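Local coordinates for possible galactose mutarotase (Streptomyces platensis subsp. rosaceus, PDB 4RNL), which probably interconverts the alpha and beta anomers of galactose or a related aldose, at residues Y77-R88 / S111-R121; S194-L202 / R232-A240. All coordinates share one frame; numbering follows the deposited sequence. Where two conformers were deposited one is given.

Contact 1 (Y77-R88 / S111-R121); sequences YFGALVGRYANR and SLHGGPGGFSR. With GOL (glycerol), chain E.
His113 turns the edge of its imidazole onto the face of Tyr77, a T-shaped pair with planes at 72° and CD2 over the phenol ring's centre. Its ND1 accepts from the backbone N of Asn87 at 2.8 Å, and its own backbone N donates to Asn87 O, so the backbone of Asn87 fixes both the place and the rotation of the ring. NE2 is thereby turned to a glycerol, probably from the crystallisation liquor, donating to O1 at 3.2 Å. Arg88, its chain extended from CG to NE, reaches the same glycerol with NH2 on O3 at 2.7 Å and NH1 on O2, while Leu112 CD1 lies over one face of the guanidinium. Asp242, Glu308 and His182 also bond the glycerol, consistent with a sugar pocket like those of galactose mutarotases. Behind Tyr77, the Arg121 guanidinium lies nearly parallel to the phenol (planes 9° apart), with Tyr77 OH over its face toward the rim, 3.2 Å from NH2; Arg121 NH1 is tied to Pro116 O, and a water accepts from Tyr77 OH and donates to His113 O and Gly115 O. Deeper, Phe119 N donates nearly straight to Gly83 O at 2.8 Å, and the Phe119 ring lies flat against Gly83 and the cis peptide to Arg84. Phe119 also packs on Val152 of strand 150-159, whereas Val82 leans on strand 180-185, next to its own strand 81-82.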
ATOM      1  N   TYR A  77      -3.527  -1.213  -9.068  1.00 12.39           N
ATOM      2  CA  TYR A  77      -3.361  -1.740  -7.717  1.00 12.34           C
ATOM      3  C   TYR A  77      -4.186  -0.992  -6.665  1.00 14.18           C
ATOM      4  O   TYR A  77      -3.743  -0.848  -5.528  1.00 12.27           O
ATOM      5  CB  TYR A  77      -1.876  -1.746  -7.322  1.00 11.10           C
ATOM      6  CG  TYR A  77      -1.053  -2.680  -8.178  1.00 11.88           C
ATOM      7  CD1 TYR A  77      -0.543  -2.262  -9.401  1.00 17.01           C
ATOM      8  CD2 TYR A  77      -0.824  -3.989  -7.784  1.00 13.79           C
ATOM      9  CE1 TYR A  77       0.199  -3.124 -10.200  1.00 19.94           C
ATOM     10  CE2 TYR A  77      -0.086  -4.864  -8.579  1.00 15.90           C
ATOM     11  CZ  TYR A  77       0.415  -4.425  -9.787  1.00 16.25           C
ATOM     12  OH  TYR A  77       1.155  -5.284 -10.579  1.00 16.97           O
ATOM     13  N   PHE A  78      -5.377  -0.521  -7.034  1.00 12.66           N
ATOM     14  CA  PHE A  78      -6.224   0.196  -6.080  1.00 15.03           C
ATOM     15  C   PHE A  78      -6.425  -0.617  -4.804  1.00 18.21           C
ATOM     16  O   PHE A  78      -6.812  -1.782  -4.868  1.00 11.35           O
ATOM     17  CB  PHE A  78      -7.592   0.508  -6.695  1.00 13.39           C
ATOM     18  CG  PHE A  78      -7.575   1.629  -7.695  1.00 16.92           C
ATOM     19  CD1 PHE A  78      -6.623   2.641  -7.618  1.00 15.30           C
ATOM     20  CD2 PHE A  78      -8.519   1.674  -8.710  1.00 22.90           C
ATOM     21  CE1 PHE A  78      -6.627   3.688  -8.543  1.00 16.82           C
ATOM     22  CE2 PHE A  78      -8.526   2.712  -9.639  1.00 26.51           C
ATOM     23  CZ  PHE A  78      -7.577   3.717  -9.555  1.00 17.73           C
ATOM     24  N   GLY A  79      -6.128   0.001  -3.657  1.00 13.68           N
ATOM     25  CA  GLY A  79      -6.354  -0.578  -2.338  1.00 11.73           C
ATOM     26  C   GLY A  79      -5.598  -1.842  -1.960  1.00 14.32           C
ATOM     27  O   GLY A  79      -5.839  -2.422  -0.891  1.00 13.69           O
ATOM     28  N   ALA A  80      -4.651  -2.257  -2.795  1.00 10.60           N
ATOM     29  CA  ALA A  80      -4.211  -3.648  -2.772  1.00 13.00           C
ATOM     30  C   ALA A  80      -3.136  -4.003  -1.754  1.00 11.52           C
ATOM     31  O   ALA A  80      -2.195  -3.240  -1.525  1.00 11.63           O
ATOM     32  CB  ALA A  80      -3.763  -4.072  -4.163  1.00 17.76           C
ATOM     33  N   LEU A  81      -3.290  -5.187  -1.162  1.00  9.94           N
ATOM     34  CA  LEU A  81      -2.203  -5.857  -0.452  1.00 11.82           C
ATOM     35  C   LEU A  81      -1.215  -6.295  -1.533  1.00 16.98           C
ATOM     36  O   LEU A  81      -1.567  -7.069  -2.425  1.00 15.79           O
ATOM     37  CB  LEU A  81      -2.771  -7.080   0.280  1.00 12.74           C
ATOM     38  CG  LEU A  81      -1.986  -7.892   1.318  1.00 22.55           C
ATOM     39  CD1 LEU A  81      -2.875  -8.993   1.882  1.00 20.66           C
ATOM     40  CD2 LEU A  81      -0.745  -8.498   0.756  1.00 20.36           C
ATOM     41  N   VAL A  82       0.018  -5.802  -1.469  1.00 10.86           N
ATOM     42  CA  VAL A  82       0.985  -6.081  -2.521  1.00  9.34           C
ATOM     43  C   VAL A  82       2.088  -7.000  -2.007  1.00  9.48           C
ATOM     44  O   VAL A  82       2.620  -6.788  -0.915  1.00 11.37           O
ATOM     45  CB  VAL A  82       1.610  -4.784  -3.059  1.00 11.33           C
ATOM     46  CG1 VAL A  82       2.732  -5.100  -4.033  1.00 14.54           C
ATOM     47  CG2 VAL A  82       0.541  -3.939  -3.734  1.00 12.20           C
ATOM     48  N   GLY A  83       2.423  -8.024  -2.790  1.00 11.61           N
ATOM     49  CA  GLY A  83       3.480  -8.967  -2.428  1.00 12.44           C
ATOM     50  C   GLY A  83       3.652  -9.945  -3.578  1.00 12.47           C
ATOM     51  O   GLY A  83       2.843  -9.905  -4.515  1.00  9.56           O
ATOM     52  N   ARG A  84       4.642 -10.842  -3.525  1.00 11.01           N
ATOM     53  CA  ARG A  84       5.520 -11.051  -2.370  1.00 13.39           C
ATOM     54  C   ARG A  84       6.542  -9.931  -2.194  1.00 13.69           C
ATOM     55  O   ARG A  84       7.086  -9.734  -1.103  1.00 12.86           O
ATOM     56  CB  ARG A  84       6.260 -12.395  -2.528  1.00 16.29           C
ATOM     57  CG  ARG A  84       7.046 -12.843  -1.303  1.00 12.15           C
ATOM     58  CD  ARG A  84       7.818 -14.138  -1.550  1.00 13.04           C
ATOM     59  NE  ARG A  84       6.950 -15.269  -1.902  1.00 13.62           N
ATOM     60  CZ  ARG A  84       7.277 -16.542  -1.674  1.00 15.55           C
ATOM     61  NH1 ARG A  84       8.428 -16.835  -1.078  1.00 15.71           N
ATOM     62  NH2 ARG A  84       6.455 -17.524  -2.025  1.00 15.64           N
ATOM     63  N   TYR A  85       6.816  -9.208  -3.276  1.00 10.80           N
ATOM     64  CA  TYR A  85       7.791  -8.114  -3.222  1.00  9.93           C
ATOM     65  C   TYR A  85       7.196  -6.851  -3.834  1.00  9.65           C
ATOM     66  O   TYR A  85       6.936  -6.794  -5.038  1.00 13.17           O
ATOM     67  CB  TYR A  85       9.142  -8.482  -3.884  1.00 10.13           C
ATOM     68  CG  TYR A  85      10.180  -7.414  -3.581  1.00 11.63           C
ATOM     69  CD1 TYR A  85      10.273  -6.272  -4.365  1.00 12.41           C
ATOM     70  CD2 TYR A  85      11.016  -7.521  -2.471  1.00 14.02           C
ATOM     71  CE1 TYR A  85      11.167  -5.272  -4.069  1.00 15.94           C
ATOM     72  CE2 TYR A  85      11.925  -6.525  -2.164  1.00 12.51           C
ATOM     73  CZ  TYR A  85      11.990  -5.399  -2.971  1.00 14.81           C
ATOM     74  OH  TYR A  85      12.879  -4.388  -2.685  1.00 15.95           O
ATOM     75  N   ALA A  86       6.987  -5.837  -3.002  1.00 11.58           N
ATOM     76  CA  ALA A  86       6.367  -4.596  -3.466  1.00 12.36           C
ATOM     77  C   ALA A  86       7.392  -3.754  -4.206  1.00 12.14           C
ATOM     78  O   ALA A  86       8.559  -3.682  -3.809  1.00 16.11           O
ATOM     79  CB  ALA A  86       5.785  -3.812  -2.306  1.00 13.50           C
ATOM     80  N   ASN A  87       6.925  -3.087  -5.254  1.00 11.15           N
ATOM     81  CA  ASN A  87       7.776  -2.325  -6.169  1.00 10.90           C
ATOM     82  C   ASN A  87       8.672  -3.205  -7.052  1.00 10.79           C
ATOM     83  O   ASN A  87       8.331  -4.358  -7.335  1.00 15.97           O
ATOM     84  CB  ASN A  87       8.564  -1.229  -5.444  1.00 14.26           C
ATOM     85  CG  ASN A  87       8.716   0.013  -6.287  1.00 18.17           C
ATOM     86  OD1 ASN A  87       9.678   0.141  -7.035  1.00 21.10           O
ATOM     87  ND2 ASN A  87       7.733   0.917  -6.209  1.00 21.49           N
ATOM     88  N   ARG A  88       9.805  -2.668  -7.491  1.00 11.37           N
ATOM     89  CA  ARG A  88      10.518  -3.258  -8.619  1.00 13.53           C
ATOM     90  C   ARG A  88      11.766  -4.039  -8.244  1.00 13.43           C
ATOM     91  O   ARG A  88      12.507  -3.656  -7.335  1.00 16.13           O
ATOM     92  CB  ARG A  88      10.888  -2.164  -9.633  1.00 16.37           C
ATOM     93  CG  ARG A  88       9.686  -1.494 -10.258  1.00 15.57           C
ATOM     94  CD  ARG A  88      10.057  -0.394 -11.237  1.00 14.35           C
ATOM     95  NE  ARG A  88       8.852   0.024 -11.961  1.00 17.96           N
ATOM     96  CZ  ARG A  88       7.971   0.901 -11.493  1.00 27.46           C
ATOM     97  NH1 ARG A  88       8.174   1.482 -10.317  1.00 23.37           N
ATOM     98  NH2 ARG A  88       6.885   1.201 -12.198  1.00 26.33           N
ATOM     99  N   SER A 111      10.586  -6.931 -12.813  1.00 14.83           N
ATOM    100  CA  SER A 111       9.457  -7.478 -12.068  1.00 15.52           C
ATOM    101  C   SER A 111       8.858  -6.397 -11.175  1.00 14.94           C
ATOM    102  O   SER A 111       9.595  -5.678 -10.486  1.00 14.88           O
ATOM    103  CB  SER A 111       9.927  -8.655 -11.213  1.00 15.50           C
ATOM    104  OG  SER A 111       8.989  -8.930 -10.185  1.00 15.74           O
ATOM    105  N   LEU A 112       7.529  -6.277 -11.178  1.00 13.33           N
ATOM    106  CA  LEU A 112       6.844  -5.253 -10.376  1.00 10.79           C
ATOM    107  C   LEU A 112       5.778  -5.884  -9.500  1.00 11.15           C
ATOM    108  O   LEU A 112       4.976  -6.695  -9.981  1.00 14.30           O
ATOM    109  CB  LEU A 112       6.177  -4.211 -11.285  1.00 13.65           C
ATOM    110  CG  LEU A 112       5.233  -3.201 -10.623  1.00 16.23           C
ATOM    111  CD1 LEU A 112       5.989  -2.231  -9.718  1.00 16.15           C
ATOM    112  CD2 LEU A 112       4.452  -2.446 -11.685  1.00 21.45           C
ATOM    113  N   HIS A 113       5.783  -5.518  -8.219  1.00 11.55           N
ATOM    114  CA  HIS A 113       4.696  -5.847  -7.289  1.00  9.26           C
ATOM    115  C   HIS A 113       4.388  -7.340  -7.220  1.00 10.50           C
ATOM    116  O   HIS A 113       3.230  -7.747  -7.092  1.00 11.70           O
ATOM    117  CB  HIS A 113       3.415  -5.064  -7.648  1.00  9.22           C
ATOM    118  CG  HIS A 113       3.505  -3.588  -7.394  1.00 11.09           C
ATOM    119  ND1 HIS A 113       4.342  -3.038  -6.448  1.00 11.97           N
ATOM    120  CD2 HIS A 113       2.846  -2.546  -7.960  1.00 10.48           C
ATOM    121  CE1 HIS A 113       4.205  -1.723  -6.444  1.00 13.55           C
ATOM    122  NE2 HIS A 113       3.295  -1.398  -7.351  1.00 13.41           N
ATOM    123  N   GLY A 114       5.422  -8.170  -7.307  1.00 13.45           N
ATOM    124  CA  GLY A 114       5.224  -9.590  -7.108  1.00  8.98           C
ATOM    125  C   GLY A 114       4.804 -10.385  -8.331  1.00  9.45           C
ATOM    126  O   GLY A 114       4.573 -11.585  -8.229  1.00 12.82           O
ATOM    127  N   GLY A 115       4.700  -9.735  -9.488  1.00 11.74           N
ATOM    128  CA  GLY A 115       4.405 -10.457 -10.717  1.00 11.57           C
ATOM    129  C   GLY A 115       2.933 -10.437 -11.085  1.00 13.57           C
ATOM    130  O   GLY A 115       2.113  -9.929 -10.324  1.00 13.16           O
ATOM    131  N   PRO A 116       2.589 -10.988 -12.259  1.00 11.48           N
ATOM    132  CA  PRO A 116       1.200 -10.960 -12.732  1.00 11.71           C
ATOM    133  C   PRO A 116       0.239 -11.605 -11.747  1.00 15.78           C
ATOM    134  O   PRO A 116      -0.878 -11.102 -11.586  1.00 20.76           O
ATOM    135  CB  PRO A 116       1.257 -11.775 -14.028  1.00 18.62           C
ATOM    136  CG  PRO A 116       2.673 -11.576 -14.517  1.00 19.64           C
ATOM    137  CD  PRO A 116       3.504 -11.570 -13.259  1.00 15.52           C
ATOM    138  N   GLY A 117       0.656 -12.698 -11.114  1.00 15.18           N
ATOM    139  CA  GLY A 117      -0.152 -13.339 -10.087  1.00 17.23           C
ATOM    140  C   GLY A 117       0.296 -13.005  -8.669  1.00 13.61           C
ATOM    141  O   GLY A 117       0.256 -13.861  -7.779  1.00 14.63           O
ATOM    142  N   GLY A 118       0.717 -11.761  -8.451  1.00 12.28           N
ATOM    143  CA  GLY A 118       1.086 -11.298  -7.121  1.00 11.95           C
ATOM    144  C   GLY A 118      -0.059 -11.338  -6.114  1.00 16.54           C
ATOM    145  O   GLY A 118      -1.205 -11.685  -6.458  1.00 13.61           O
ATOM    146  N   PHE A 119       0.249 -10.953  -4.873  1.00  7.96           N
ATOM    147  CA  PHE A 119      -0.688 -11.069  -3.750  1.00  8.59           C
ATOM    148  C   PHE A 119      -1.963 -10.253  -3.977  1.00 15.76           C
ATOM    149  O   PHE A 119      -3.006 -10.547  -3.396  1.00 11.39           O
ATOM    150  CB  PHE A 119      -0.030 -10.607  -2.436  1.00 11.59           C
ATOM    151  CG  PHE A 119       1.042 -11.549  -1.886  1.00 10.45           C
ATOM    152  CD1 PHE A 119       1.452 -12.678  -2.584  1.00 14.88           C
ATOM    153  CD2 PHE A 119       1.615 -11.290  -0.642  1.00 12.93           C
ATOM    154  CE1 PHE A 119       2.432 -13.538  -2.047  1.00 13.71           C
ATOM    155  CE2 PHE A 119       2.598 -12.129  -0.107  1.00 15.25           C
ATOM    156  CZ  PHE A 119       3.003 -13.257  -0.813  1.00 14.48           C
ATOM    157  N   SER A 120      -1.877  -9.233  -4.829  1.00 10.46           N
ATOM    158  CA  SER A 120      -3.024  -8.357  -5.059  0.64  8.67           C
ATOM    159  C   SER A 120      -4.050  -8.973  -6.005  1.00 11.98           C
ATOM    160  O   SER A 120      -5.128  -8.410  -6.203  1.00 13.25           O
ATOM    161  CB  SER A 120      -2.555  -7.023  -5.629  0.64 10.38           C
ATOM    162  OG  SER A 120      -1.985  -7.221  -6.901  0.64 13.32           O
ATOM    163  N   ARG A 121      -3.723 -10.128  -6.575  1.00 11.66           N
ATOM    164  CA  ARG A 121      -4.606 -10.776  -7.547  1.00 13.72           C
ATOM    165  C   ARG A 121      -4.927 -12.217  -7.184  1.00 14.44           C
ATOM    166  O   ARG A 121      -5.240 -13.025  -8.058  1.00 13.70           O
ATOM    167  CB  ARG A 121      -3.979 -10.726  -8.946  1.00 17.77           C
ATOM    168  CG  ARG A 121      -3.906  -9.327  -9.543  1.00 23.20           C
ATOM    169  CD  ARG A 121      -2.471  -8.898  -9.754  1.00 26.69           C
ATOM    170  NE  ARG A 121      -2.375  -7.542 -10.297  1.00 25.62           N
ATOM    171  CZ  ARG A 121      -1.783  -7.244 -11.445  1.00 21.73           C
ATOM    172  NH1 ARG A 121      -1.212  -8.202 -12.173  1.00 17.94           N
ATOM    173  NH2 ARG A 121      -1.738  -5.986 -11.855  1.00 18.11           N
TER
HETATM  174  C1  GOL E 401       4.033   2.721  -7.327  1.00 28.77           C
HETATM  175  O1  GOL E 401       3.664   1.627  -6.524  1.00 34.91           O
HETATM  176  C2  GOL E 401       4.824   2.249  -8.546  1.00 29.93           C
HETATM  177  O2  GOL E 401       6.188   2.645  -8.431  1.00 17.63           O
HETATM  178  C3  GOL E 401       4.184   2.872  -9.787  1.00 36.82           C
HETATM  179  O3  GOL E 401       5.018   2.731 -10.917  1.00 34.73           O
HETATM  180  O   HOH W   1       1.519  -7.627  -9.233  1.00 20.12           O
HETATM  181  O   HOH W   2       0.727  -7.875  -5.635  1.00 12.82           O
HETATM  182  O   HOH W   3       4.497 -12.881  -5.689  1.00 12.23           O
HETATM  183  O   HOH W   4       8.281  -7.725  -7.709  1.00 12.86           O

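Contact 2 (S194-L202 / R232-A240); sequences SAAGHELRL and RAARAVAGA. With PO4 (phosphate ion), chain G.
Leu200 N donates to Arg235 O at 2.8 Å and Arg235 N to Leu200 O at 3.1 Å, an antiparallel hydrogen-bonded pair, and Glu199 faces Ala236 in the adjoining non-hydrogen-bonded pair. This is the edge of a large antiparallel sheet of the beta-sandwich fold of the galactose mutarotase clan: strand 235-236 is outermost and strand 199-202 joins it to strand 256-262. Beyond the paired strands, bonding continues to the type I turn Ala195-His198, with Val237 N donating to His198 O almost in line with the carbonyl and Ala238 N to Ala196 O, at 2.9 Å each. On the inner face Leu200 CB meets Val237 CG2 at 3.9 Å, and both side chains also pack against the other sheet, on Leu281 and Leu305 respectively. Towards the other end, Arg201 lays CB over Ala234 and CG against Arg232 O, then bends at chi3 (72°); its NE forms a salt bridge with Glu260. A water accepts from Arg201 NH1 and donates to Leu202 O and Arg232 O. Beyond it, the Arg232 guanidinium, salt-bridged to Asp230, turns its edge to a phosphate, probably also from the crystallisation liquor, with NH1 2.9 Å from O3 and NH2 2.9 Å from O2.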
ATOM      1  N   SER A 194      -8.414  16.555  -8.501  1.00 12.13           N
ATOM      2  CA  SER A 194      -7.001  16.322  -8.184  1.00 11.61           C
ATOM      3  C   SER A 194      -6.705  16.354  -6.688  1.00 11.39           C
ATOM      4  O   SER A 194      -7.320  17.113  -5.933  1.00 14.17           O
ATOM      5  CB  SER A 194      -6.110  17.337  -8.903  1.00 13.69           C
ATOM      6  OG  SER A 194      -4.747  17.149  -8.536  1.00 13.89           O
ATOM      7  N   ALA A 195      -5.757  15.522  -6.265  1.00  8.64           N
ATOM      8  CA  ALA A 195      -5.268  15.571  -4.889  1.00 10.48           C
ATOM      9  C   ALA A 195      -3.950  16.349  -4.792  1.00 11.56           C
ATOM     10  O   ALA A 195      -3.299  16.349  -3.752  1.00 13.84           O
ATOM     11  CB  ALA A 195      -5.097  14.148  -4.344  1.00 10.36           C
ATOM     12  N   ALA A 196      -3.558  17.028  -5.869  1.00 14.30           N
ATOM     13  CA  ALA A 196      -2.231  17.666  -5.887  1.00 16.66           C
ATOM     14  C   ALA A 196      -2.166  18.890  -4.972  1.00 14.07           C
ATOM     15  O   ALA A 196      -1.075  19.363  -4.637  1.00 16.45           O
ATOM     16  CB  ALA A 196      -1.808  18.030  -7.309  1.00 15.13           C
ATOM     17  N   GLY A 197      -3.339  19.394  -4.576  1.00  8.77           N
ATOM     18  CA  GLY A 197      -3.428  20.490  -3.627  1.00 12.77           C
ATOM     19  C   GLY A 197      -3.267  20.067  -2.173  1.00 15.30           C
ATOM     20  O   GLY A 197      -3.133  20.927  -1.290  1.00 14.66           O
ATOM     21  N   HIS A 198      -3.278  18.760  -1.906  1.00 10.31           N
ATOM     22  CA  HIS A 198      -3.052  18.275  -0.536  1.00  8.35           C
ATOM     23  C   HIS A 198      -1.671  18.686  -0.042  1.00 12.36           C
ATOM     24  O   HIS A 198      -0.701  18.685  -0.802  1.00 13.13           O
ATOM     25  CB  HIS A 198      -3.119  16.750  -0.441  1.00  8.07           C
ATOM     26  CG  HIS A 198      -4.490  16.175  -0.621  1.00 16.61           C
ATOM     27  ND1 HIS A 198      -5.518  16.862  -1.230  1.00 18.82           N
ATOM     28  CD2 HIS A 198      -4.994  14.968  -0.277  1.00 15.66           C
ATOM     29  CE1 HIS A 198      -6.598  16.101  -1.253  1.00 17.42           C
ATOM     30  NE2 HIS A 198      -6.305  14.943  -0.687  1.00 14.37           N
ATOM     31  N   GLU A 199      -1.576  18.995   1.246  1.00 12.39           N
ATOM     32  CA  GLU A 199      -0.294  19.327   1.851  1.00  8.94           C
ATOM     33  C   GLU A 199       0.298  18.070   2.467  1.00 10.24           C
ATOM     34  O   GLU A 199      -0.384  17.343   3.199  1.00 12.03           O
ATOM     35  CB  GLU A 199      -0.473  20.417   2.908  1.00 12.10           C
ATOM     36  CG  GLU A 199      -0.955  21.735   2.303  1.00 14.73           C
ATOM     37  CD  GLU A 199      -1.205  22.811   3.338  1.00 23.52           C
ATOM     38  OE1 GLU A 199      -1.346  22.472   4.537  1.00 23.01           O
ATOM     39  OE2 GLU A 199      -1.263  24.002   2.945  1.00 19.49           O
ATOM     40  N   LEU A 200       1.561  17.805   2.147  1.00 10.17           N
ATOM     41  CA  LEU A 200       2.244  16.614   2.640  1.00 11.25           C
ATOM     42  C   LEU A 200       3.483  17.028   3.403  1.00 10.70           C
ATOM     43  O   LEU A 200       4.235  17.886   2.941  1.00  9.70           O
ATOM     44  CB  LEU A 200       2.657  15.714   1.466  1.00 14.05           C
ATOM     45  CG  LEU A 200       3.456  14.455   1.827  1.00 11.39           C
ATOM     46  CD1 LEU A 200       2.630  13.548   2.724  1.00 14.16           C
ATOM     47  CD2 LEU A 200       3.897  13.714   0.579  1.00  7.35           C
ATOM     48  N   ARG A 201       3.681  16.434   4.575  1.00  8.92           N
ATOM     49  CA  ARG A 201       4.956  16.508   5.280  1.00  9.93           C
ATOM     50  C   ARG A 201       5.503  15.095   5.435  1.00 15.07           C
ATOM     51  O   ARG A 201       4.763  14.188   5.812  1.00 12.38           O
ATOM     52  CB  ARG A 201       4.782  17.159   6.661  1.00 12.42           C
ATOM     53  CG  ARG A 201       6.109  17.287   7.421  1.00 16.21           C
ATOM     54  CD  ARG A 201       5.954  17.918   8.808  1.00 23.87           C
ATOM     55  NE  ARG A 201       5.304  17.007   9.749  1.00 32.58           N
ATOM     56  CZ  ARG A 201       5.905  15.973  10.337  1.00 41.10           C
ATOM     57  NH1 ARG A 201       7.182  15.703  10.091  1.00 39.96           N
ATOM     58  NH2 ARG A 201       5.227  15.199  11.174  1.00 45.85           N
ATOM     59  N   LEU A 202       6.790  14.897   5.139  1.00 10.00           N
ATOM     60  CA  LEU A 202       7.416  13.585   5.316  1.00 12.36           C
ATOM     61  C   LEU A 202       8.599  13.701   6.242  1.00 14.71           C
ATOM     62  O   LEU A 202       9.391  14.642   6.140  1.00 17.60           O
ATOM     63  CB  LEU A 202       7.904  13.001   3.982  1.00 10.07           C
ATOM     64  CG  LEU A 202       6.887  12.766   2.872  1.00 13.29           C
ATOM     65  CD1 LEU A 202       7.613  12.354   1.590  1.00 11.79           C
ATOM     66  CD2 LEU A 202       5.865  11.705   3.293  1.00 15.40           C
ATOM     67  N   ARG A 232      10.145  18.076   3.996  1.00  8.75           N
ATOM     68  CA  ARG A 232      10.440  18.122   5.425  1.00 12.77           C
ATOM     69  C   ARG A 232       9.523  19.114   6.145  1.00 18.12           C
ATOM     70  O   ARG A 232       9.193  18.922   7.318  1.00 14.55           O
ATOM     71  CB  ARG A 232      11.913  18.441   5.661  1.00 11.09           C
ATOM     72  CG  ARG A 232      12.861  17.266   5.313  1.00 14.02           C
ATOM     73  CD  ARG A 232      14.319  17.695   5.416  1.00 13.11           C
ATOM     74  NE  ARG A 232      14.598  18.814   4.513  1.00 15.51           N
ATOM     75  CZ  ARG A 232      15.666  19.602   4.597  1.00 21.52           C
ATOM     76  NH1 ARG A 232      16.575  19.401   5.541  1.00 17.68           N
ATOM     77  NH2 ARG A 232      15.823  20.596   3.735  1.00 19.90           N
ATOM     78  N   ALA A 233       9.112  20.160   5.428  1.00 13.90           N
ATOM     79  CA  ALA A 233       8.065  21.080   5.889  1.00 14.41           C
ATOM     80  C   ALA A 233       6.816  20.874   5.039  1.00 19.46           C
ATOM     81  O   ALA A 233       6.920  20.739   3.818  1.00 18.18           O
ATOM     82  CB  ALA A 233       8.539  22.525   5.782  1.00 14.73           C
ATOM     83  N   ALA A 234       5.638  20.856   5.670  1.00 15.61           N
ATOM     84  CA  ALA A 234       4.390  20.578   4.951  1.00 14.76           C
ATOM     85  C   ALA A 234       4.213  21.515   3.776  1.00 13.64           C
ATOM     86  O   ALA A 234       4.391  22.715   3.919  1.00 13.41           O
ATOM     87  CB  ALA A 234       3.202  20.704   5.883  1.00 12.55           C
ATOM     88  N   ARG A 235       3.860  20.965   2.614  1.00 13.38           N
ATOM     89  CA  ARG A 235       3.661  21.772   1.410  1.00 13.18           C
ATOM     90  C   ARG A 235       2.784  21.012   0.427  1.00 11.03           C
ATOM     91  O   ARG A 235       2.711  19.787   0.488  1.00 10.72           O
ATOM     92  CB  ARG A 235       5.011  22.068   0.747  1.00 15.75           C
ATOM     93  CG  ARG A 235       5.914  20.837   0.678  1.00 27.37           C
ATOM     94  CD  ARG A 235       6.892  20.880  -0.496  1.00 28.03           C
ATOM     95  NE  ARG A 235       6.268  20.386  -1.715  1.00 21.00           N
ATOM     96  CZ  ARG A 235       6.885  19.655  -2.633  1.00 17.60           C
ATOM     97  NH1 ARG A 235       8.163  19.330  -2.488  1.00 15.45           N
ATOM     98  NH2 ARG A 235       6.214  19.247  -3.695  1.00 14.42           N
ATOM     99  N   ALA A 236       2.157  21.729  -0.501  1.00 11.59           N
ATOM    100  CA  ALA A 236       1.343  21.082  -1.530  1.00 10.78           C
ATOM    101  C   ALA A 236       2.173  20.056  -2.302  1.00 14.58           C
ATOM    102  O   ALA A 236       3.343  20.312  -2.607  1.00 12.20           O
ATOM    103  CB  ALA A 236       0.761  22.122  -2.476  1.00 13.36           C
ATOM    104  N   VAL A 237       1.584  18.894  -2.592  1.00 11.91           N
ATOM    105  CA  VAL A 237       2.269  17.866  -3.372  1.00 12.32           C
ATOM    106  C   VAL A 237       2.655  18.432  -4.743  1.00 12.59           C
ATOM    107  O   VAL A 237       3.827  18.360  -5.151  1.00 11.01           O
ATOM    108  CB  VAL A 237       1.420  16.582  -3.507  1.00 11.53           C
ATOM    109  CG1 VAL A 237       2.088  15.613  -4.482  1.00 11.14           C
ATOM    110  CG2 VAL A 237       1.253  15.915  -2.134  1.00 11.23           C
ATOM    111  N   ALA A 238       1.664  18.999  -5.428  1.00 10.04           N
ATOM    112  CA  ALA A 238       1.853  19.855  -6.606  1.00 12.15           C
ATOM    113  C   ALA A 238       2.386  19.189  -7.877  1.00 16.12           C
ATOM    114  O   ALA A 238       1.868  19.439  -8.968  1.00 15.09           O
ATOM    115  CB  ALA A 238       2.693  21.082  -6.254  1.00 14.50           C
ATOM    116  N   GLY A 239       3.418  18.362  -7.751  1.00 15.65           N
ATOM    117  CA  GLY A 239       4.015  17.738  -8.922  1.00 14.87           C
ATOM    118  C   GLY A 239       3.733  16.251  -9.021  1.00 14.69           C
ATOM    119  O   GLY A 239       3.009  15.689  -8.190  1.00 14.05           O
ATOM    120  N   ALA A 240       4.299  15.620 -10.048  1.00 12.68           N
ATOM    121  CA  ALA A 240       4.196  14.179 -10.225  1.00 14.40           C
ATOM    122  C   ALA A 240       5.343  13.508  -9.474  1.00  9.61           C
ATOM    123  O   ALA A 240       6.486  13.978  -9.531  1.00 12.40           O
ATOM    124  CB  ALA A 240       4.270  13.830 -11.704  1.00 13.78           C
TER
HETATM  125  P   PO4 G 403      18.947  22.369   4.881  0.79 42.92           P
HETATM  126  O1  PO4 G 403      20.320  22.890   4.541  0.79 44.72           O
HETATM  127  O2  PO4 G 403      18.098  22.332   3.636  0.79 37.39           O
HETATM  128  O3  PO4 G 403      19.059  20.983   5.475  0.79 33.51           O
HETATM  129  O4  PO4 G 403      18.296  23.310   5.867  0.79 50.67           O
HETATM  130  O   HOH W   5       9.512  16.488   8.504  1.00 29.13           O

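How the contacts relate
From the N terminus, the chain first reaches 77-88, which includes strand 81-82 at the edge of the seven-stranded sheet, and after 22 residues returns at 111-121 to close contact 1. It then runs through strands 125-129 to 180-185 before 194-202 opens contact 2, closed 29 residues later by 232-240. The two loops therefore follow in series, neither nesting nor crossing. Their centres lie about 26 Å apart on opposite sides of the chain's centre, and their nearest atoms about 11 Å apart. Contact 1 ties edge strand 81-82 and the short pair 88-89/111-112 together beside the glycerol site; contact 2 finishes an edge of the nine-stranded sheet. Strand 305-310 relates them, carrying Glu308 to the glycerol and Leu305 to Val237.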